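Long-range contacts in small ribosomal subunit biogenesis GTPase RsgA (PDB 1U0L), which is a circularly permuted, zinc-binding GTPase that probably hydrolyses GTP slowly and assists late maturation of the 30S ribosomal subunit: residues L90-K95 / M120-M125; L116-V121 / G145-V150. All coordinates share one frame; numbering follows the deposited sequence.

Contact 1: residues L90-K95 / M120-M125; sequences LVVTVK and MVINKM. With GDP (guanosine-5'-diphosphate), chain E.
Val121 sits between Leu90 and Val92 and bonds to both, a compact example of how parallel strands interlock. Its N donates to Leu90 O over 2.6 Å, while its own O receives Val92 N at 2.7 Å; in each bond the donor is tilted about 30° out of the carbonyl plane. One step on, Asn123 N reaches Val92 O at 2.9 Å, nearly in line with the C=O bond, so the pairing runs up to the nucleotide pocket.

Apolar contacts lie on both faces of the sheet. Val92 and Ile122 lie side by side and point the same way, CG1 of the former 3.8 Å from CD1 of the latter, beneath helices 101-113 and 130-143. On the other face Val91 has CG1 anti to its backbone N (chi1 171°), which carries this methyl forward to Asn123 CB at 3.8 Å.

These strands are the two ends of a beta-alpha-beta crossover in the G domain, and the second runs directly into Asn123-Lys124-Met125-Asp126, the NKxD (G4) guanine-recognition motif.

Within these two segments Lys124 makes the hydrogen bond to GDP, its chain lying across one face of the guanine, CG 3.6 Å from GDP C6. Bends at chi2 and chi4 then bring NZ to the ribose, where it donates to GDP O4' at 3.0 Å; Gly179 O is a second partner. Asp126 of the same motif also hydrogen-bonds GDP. Shortened to an alanine, the residue would probably give up most of its cover over the base and leave O4' and Gly179 O without their shared donor. From the first strand's side, Thr93 OG1 lies 3.9 Å from Lys124 CE.

Contact 2: residues L116-V121 / G145-V150; sequences LETVMV and GLYPIV
Val150 and Val121 meet because of the way Val150 is turned: with chi1 at -45°, its CG2 lies between backbone N and carbonyl carbon and is directed at the branches of Val121, 3.7 Å from Val121 CG1. Tyr147, by contrast, has CG beside its backbone N (chi1 -59°), and this swings the ring back along Thr118, bringing Tyr147 CD1 to 4.2 Å from Thr118 CB.

The two segments end a second beta-alpha-beta unit of the P-loop GTPase fold, in which strand 117-122 receives the short, weakly bonded strand 149-151 as a parallel neighbour at the sheet edge. Met120 carries the backbone pairing. Its N donates to Pro148 O at 3.1 Å in a bent bond (144° at the hydrogen), and its O accepts Val150 N at 2.9 Å. Pro148 has no N-H to offer, and here it serves the sheet through its carbonyl while its ring lies against the Thr118 carbonyl, with Pro148 CD 3.3 Å from Thr118 O.

Apolar groups fill in around this backbone. Val119 CG1 approaches Val150 CG1 on the face covered by helix 160-167, whose Tyr166 touches both Val119 and Pro148. Helix 101-113 covers part of the other face, where Leu108 packs on Thr118 and Tyr147, and Glu112 takes a weak hydrogen bond from Tyr147 OH. On that same face the start of the Met120 side chain meets Ile149, Met120 CB standing 4.3 Å from Ile149 CG1.

In the fold
Beyond the N-terminal OB domain, the chain enters the G domain and passes through strand 87-92, helix 101-113 and strand 117-122; contact 1 closes that excursion. It then continues through helix 130-143 to strand 149-151, where contact 2 closes the next. The two closures follow one another, overlapping along residues 116-125 without either enclosing the other. Strand 117-122 thus pairs on both edges, and a probable hydrogen bond from Leu90 N to Val119 O, together with packing of Ile122 on Ile149, joins the contacts directly. Strand 171-175 flanks 87-92 and leads to the P-loop, which follows the guanine-recognition segment in sequence, reflecting the circular permutation.

Contact 1: residues L90-K95 / M120-M125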
loop_
_atom_site.group_PDB
_atom_site.type_symbol
_atom_site.label_atom_id
_atom_site.label_comp_id
_atom_site.label_asym_id
_atom_site.label_seq_id
_atom_site.Cartn_x
_atom_site.Cartn_y
_atom_site.Cartn_z
ATOM N N LEU A 90 -3.452 5.359 -1.713
ATOM C CA LEU A 90 -2.875 5.850 -2.952
ATOM C C LEU A 90 -3.237 7.307 -3.171
ATOM O O LEU A 90 -4.352 7.627 -3.580
ATOM C CB LEU A 90 -3.363 4.997 -4.125
ATOM C CG LEU A 90 -2.307 4.653 -5.179
ATOM C CD1 LEU A 90 -2.960 4.036 -6.454
ATOM C CD2 LEU A 90 -1.554 5.921 -5.511
ATOM N N VAL A 91 -2.297 8.194 -2.875
ATOM C CA VAL A 91 -2.571 9.602 -3.065
ATOM C C VAL A 91 -2.228 9.978 -4.496
ATOM O O VAL A 91 -1.116 9.760 -4.979
ATOM C CB VAL A 91 -1.814 10.465 -2.048
ATOM C CG1 VAL A 91 -1.947 11.921 -2.393
ATOM C CG2 VAL A 91 -2.405 10.242 -0.684
ATOM N N VAL A 92 -3.225 10.529 -5.168
ATOM C CA VAL A 92 -3.116 10.904 -6.557
ATOM C C VAL A 92 -3.332 12.393 -6.767
ATOM O O VAL A 92 -4.051 13.048 -6.017
ATOM C CB VAL A 92 -4.129 10.078 -7.374
ATOM C CG1 VAL A 92 -4.669 10.880 -8.540
ATOM C CG2 VAL A 92 -3.459 8.798 -7.847
ATOM N N THR A 93 -2.731 12.904 -7.832
ATOM C CA THR A 93 -2.773 14.320 -8.156
ATOM C C THR A 93 -3.066 14.544 -9.639
ATOM O O THR A 93 -2.382 13.974 -10.491
ATOM C CB THR A 93 -1.399 14.911 -7.783
ATOM O OG1 THR A 93 -1.510 15.646 -6.560
ATOM C CG2 THR A 93 -0.845 15.751 -8.880
ATOM N N VAL A 94 -4.068 15.354 -9.970
ATOM C CA VAL A 94 -4.333 15.590 -11.400
ATOM C C VAL A 94 -3.490 16.742 -11.916
ATOM O O VAL A 94 -2.948 16.689 -13.026
ATOM C CB VAL A 94 -5.833 15.921 -11.735
ATOM C CG1 VAL A 94 -6.752 14.990 -10.984
ATOM C CG2 VAL A 94 -6.147 17.376 -11.447
ATOM N N LYS A 95 -3.381 17.774 -11.087
ATOM C CA LYS A 95 -2.637 18.983 -11.411
ATOM C C LYS A 95 -1.279 18.835 -10.751
ATOM O O LYS A 95 -0.810 17.727 -10.568
ATOM C CB LYS A 95 -3.391 20.192 -10.842
ATOM C CG LYS A 95 -3.138 21.553 -11.467
ATOM C CD LYS A 95 -3.940 22.584 -10.666
ATOM C CE LYS A 95 -3.706 24.021 -11.088
ATOM N NZ LYS A 95 -4.251 24.335 -12.440
ATOM N N MET A 120 -7.925 4.989 -2.894
ATOM C CA MET A 120 -7.424 6.036 -3.778
ATOM C C MET A 120 -7.827 7.407 -3.260
ATOM O O MET A 120 -9.003 7.654 -2.969
ATOM C CB MET A 120 -7.975 5.822 -5.197
ATOM C CG MET A 120 -7.457 6.807 -6.239
ATOM S SD MET A 120 -7.857 6.362 -7.963
ATOM C CE MET A 120 -7.139 4.683 -8.045
ATOM N N VAL A 121 -6.850 8.296 -3.129
ATOM C CA VAL A 121 -7.142 9.646 -2.649
ATOM C C VAL A 121 -6.718 10.764 -3.614
ATOM O O VAL A 121 -5.529 11.042 -3.758
ATOM C CB VAL A 121 -6.453 9.943 -1.287
ATOM C CG1 VAL A 121 -6.805 11.351 -0.863
ATOM C CG2 VAL A 121 -6.863 8.929 -0.215
ATOM N N ILE A 122 -7.687 11.399 -4.269
ATOM C CA ILE A 122 -7.390 12.515 -5.175
ATOM C C ILE A 122 -7.155 13.722 -4.265
ATOM O O ILE A 122 -8.108 14.302 -3.734
ATOM C CB ILE A 122 -8.588 12.882 -6.076
ATOM C CG1 ILE A 122 -9.166 11.637 -6.756
ATOM C CG2 ILE A 122 -8.146 13.954 -7.097
ATOM C CD1 ILE A 122 -8.456 11.263 -8.000
ATOM N N ASN A 123 -5.902 14.117 -4.094
ATOM C CA ASN A 123 -5.580 15.240 -3.211
ATOM C C ASN A 123 -5.434 16.629 -3.882
ATOM O O ASN A 123 -5.489 16.759 -5.105
ATOM C CB ASN A 123 -4.295 14.902 -2.451
ATOM C CG ASN A 123 -4.004 15.879 -1.328
ATOM O OD1 ASN A 123 -2.835 16.207 -1.069
ATOM N ND2 ASN A 123 -5.061 16.343 -0.649
ATOM N N LYS A 124 -5.250 17.662 -3.061
ATOM C CA LYS A 124 -5.064 19.026 -3.558
ATOM C C LYS A 124 -6.288 19.574 -4.288
ATOM O O LYS A 124 -6.152 20.357 -5.228
ATOM C CB LYS A 124 -3.866 19.094 -4.518
ATOM C CG LYS A 124 -2.510 18.709 -3.936
ATOM C CD LYS A 124 -1.399 19.490 -4.641
ATOM C CE LYS A 124 -0.060 18.752 -4.698
ATOM N NZ LYS A 124 0.629 18.741 -3.407
ATOM N N MET A 125 -7.477 19.167 -3.861
ATOM C CA MET A 125 -8.695 19.620 -4.513
ATOM C C MET A 125 -8.834 21.134 -4.462
ATOM O O MET A 125 -9.393 21.749 -5.374
ATOM C CB MET A 125 -9.913 18.977 -3.858
ATOM C CG MET A 125 -10.003 17.461 -4.020
ATOM S SD MET A 125 -10.483 16.881 -5.659
ATOM C CE MET A 125 -12.076 17.639 -5.788
HETATM P PB GDP E . 4.764 14.142 -0.455
HETATM O O1B GDP E . 3.707 13.381 -1.195
HETATM O O2B GDP E . 6.146 14.021 -1.079
HETATM O O3B GDP E . 4.824 13.798 1.050
HETATM O O3A GDP E . 4.342 15.753 -0.565
HETATM P PA GDP E . 4.204 16.831 0.568
HETATM O O1A GDP E . 5.538 17.211 1.126
HETATM O O2A GDP E . 3.187 16.376 1.606
HETATM O "O5'" GDP E . 3.539 18.092 -0.204
HETATM C "C5'" GDP E . 4.275 18.740 -1.246
HETATM C "C4'" GDP E . 3.915 20.193 -1.314
HETATM O "O4'" GDP E . 2.516 20.261 -1.679
HETATM C "C3'" GDP E . 4.141 21.027 -0.012
HETATM O "O3'" GDP E . 4.881 22.268 -0.423
HETATM C "C2'" GDP E . 2.728 21.362 0.482
HETATM O "O2'" GDP E . 2.721 22.689 0.995
HETATM C "C1'" GDP E . 1.825 21.077 -0.778
HETATM N N9 GDP E . 0.436 20.346 -0.524
HETATM C C8 GDP E . 0.262 19.101 -0.002
HETATM N N7 GDP E . -1.048 18.786 0.055
HETATM C C5 GDP E . -1.715 19.889 -0.461
HETATM C C6 GDP E . -3.110 20.122 -0.649
HETATM O O6 GDP E . -4.024 19.338 -0.381
HETATM N N1 GDP E . -3.407 21.384 -1.204
HETATM C C2 GDP E . -2.423 22.305 -1.531
HETATM N N2 GDP E . -2.816 23.482 -2.049
HETATM N N3 GDP E . -1.098 22.073 -1.351
HETATM C C4 GDP E . -0.822 20.860 -0.814
#

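Contact 2: residues L116-V121 / G145-V150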
loop_
_atom_site.group_PDB
_atom_site.type_symbol
_atom_site.label_atom_id
_atom_site.label_comp_id
_atom_site.label_asym_id
_atom_site.label_seq_id
_atom_site.Cartn_x
_atom_site.Cartn_y
_atom_site.Cartn_z
ATOM N N LEU A 116 -3.546 -6.293 -0.811
ATOM C CA LEU A 116 -3.840 -5.207 0.116
ATOM C C LEU A 116 -5.069 -4.434 -0.318
ATOM O O LEU A 116 -5.377 -4.344 -1.500
ATOM C CB LEU A 116 -2.654 -4.234 0.198
ATOM C CG LEU A 116 -1.254 -4.818 0.419
ATOM C CD1 LEU A 116 -0.191 -3.721 0.361
ATOM C CD2 LEU A 116 -1.216 -5.521 1.761
ATOM N N GLU A 117 -5.789 -3.893 0.651
ATOM C CA GLU A 117 -6.948 -3.082 0.350
ATOM C C GLU A 117 -6.309 -1.782 -0.126
ATOM O O GLU A 117 -5.265 -1.378 0.389
ATOM C CB GLU A 117 -7.752 -2.810 1.621
ATOM C CG GLU A 117 -8.437 -4.013 2.202
ATOM C CD GLU A 117 -9.571 -4.484 1.329
ATOM O OE1 GLU A 117 -9.307 -4.879 0.174
ATOM O OE2 GLU A 117 -10.730 -4.454 1.796
ATOM N N THR A 118 -6.913 -1.136 -1.114
ATOM C CA THR A 118 -6.388 0.128 -1.594
ATOM C C THR A 118 -7.439 1.216 -1.551
ATOM O O THR A 118 -8.579 1.004 -1.957
ATOM C CB THR A 118 -5.866 0.018 -3.030
ATOM O OG1 THR A 118 -4.522 -0.472 -3.001
ATOM C CG2 THR A 118 -5.894 1.373 -3.720
ATOM N N VAL A 119 -7.055 2.374 -1.030
ATOM C CA VAL A 119 -7.953 3.514 -0.988
ATOM C C VAL A 119 -7.302 4.640 -1.773
ATOM O O VAL A 119 -6.253 5.162 -1.389
ATOM C CB VAL A 119 -8.220 3.954 0.434
ATOM C CG1 VAL A 119 -8.916 5.305 0.438
ATOM C CG2 VAL A 119 -9.087 2.921 1.101
ATOM N N MET A 120 -7.925 4.989 -2.894
ATOM C CA MET A 120 -7.424 6.036 -3.778
ATOM C C MET A 120 -7.827 7.407 -3.260
ATOM O O MET A 120 -9.003 7.654 -2.969
ATOM C CB MET A 120 -7.975 5.822 -5.197
ATOM C CG MET A 120 -7.457 6.807 -6.239
ATOM S SD MET A 120 -7.857 6.362 -7.963
ATOM C CE MET A 120 -7.139 4.683 -8.045
ATOM N N VAL A 121 -6.850 8.296 -3.129
ATOM C CA VAL A 121 -7.142 9.646 -2.649
ATOM C C VAL A 121 -6.718 10.764 -3.614
ATOM O O VAL A 121 -5.529 11.042 -3.758
ATOM C CB VAL A 121 -6.453 9.943 -1.287
ATOM C CG1 VAL A 121 -6.805 11.351 -0.863
ATOM C CG2 VAL A 121 -6.863 8.929 -0.215
ATOM N N GLY A 145 -15.741 2.415 -9.811
ATOM C CA GLY A 145 -16.221 1.069 -9.573
ATOM C C GLY A 145 -15.209 -0.003 -9.245
ATOM O O GLY A 145 -15.579 -1.172 -9.121
ATOM N N LEU A 146 -13.940 0.368 -9.095
ATOM C CA LEU A 146 -12.901 -0.615 -8.789
ATOM C C LEU A 146 -12.279 -0.400 -7.417
ATOM O O LEU A 146 -11.712 -1.331 -6.837
ATOM C CB LEU A 146 -11.803 -0.565 -9.850
ATOM C CG LEU A 146 -12.240 -0.665 -11.314
ATOM C CD1 LEU A 146 -11.048 -0.430 -12.246
ATOM C CD2 LEU A 146 -12.847 -2.015 -11.563
ATOM N N TYR A 147 -12.382 0.824 -6.902
ATOM C CA TYR A 147 -11.811 1.167 -5.599
ATOM C C TYR A 147 -12.506 2.354 -4.975
ATOM O O TYR A 147 -13.137 3.160 -5.658
ATOM C CB TYR A 147 -10.338 1.533 -5.734
ATOM C CG TYR A 147 -9.487 0.449 -6.315
ATOM C CD1 TYR A 147 -9.116 -0.646 -5.551
ATOM C CD2 TYR A 147 -9.103 0.482 -7.649
ATOM C CE1 TYR A 147 -8.392 -1.686 -6.095
ATOM C CE2 TYR A 147 -8.382 -0.562 -8.206
ATOM C CZ TYR A 147 -8.030 -1.645 -7.419
ATOM O OH TYR A 147 -7.334 -2.701 -7.947
ATOM N N PRO A 148 -12.392 2.480 -3.653
ATOM C CA PRO A 148 -13.004 3.594 -2.920
ATOM C C PRO A 148 -12.192 4.829 -3.274
ATOM O O PRO A 148 -10.967 4.759 -3.347
ATOM C CB PRO A 148 -12.791 3.225 -1.457
ATOM C CG PRO A 148 -12.501 1.738 -1.490
ATOM C CD PRO A 148 -11.748 1.516 -2.750
ATOM N N ILE A 149 -12.853 5.956 -3.491
ATOM C CA ILE A 149 -12.134 7.178 -3.806
ATOM C C ILE A 149 -12.494 8.259 -2.801
ATOM O O ILE A 149 -13.668 8.422 -2.467
ATOM C CB ILE A 149 -12.508 7.700 -5.214
ATOM C CG1 ILE A 149 -12.083 6.681 -6.277
ATOM C CG2 ILE A 149 -11.859 9.062 -5.462
ATOM C CD1 ILE A 149 -12.552 7.021 -7.688
ATOM N N VAL A 150 -11.502 8.990 -2.299
ATOM C CA VAL A 150 -11.816 10.087 -1.385
ATOM C C VAL A 150 -11.136 11.379 -1.853
ATOM O O VAL A 150 -9.923 11.419 -2.084
ATOM C CB VAL A 150 -11.429 9.753 0.074
ATOM C CG1 VAL A 150 -11.892 8.351 0.410
ATOM C CG2 VAL A 150 -9.952 9.855 0.270
#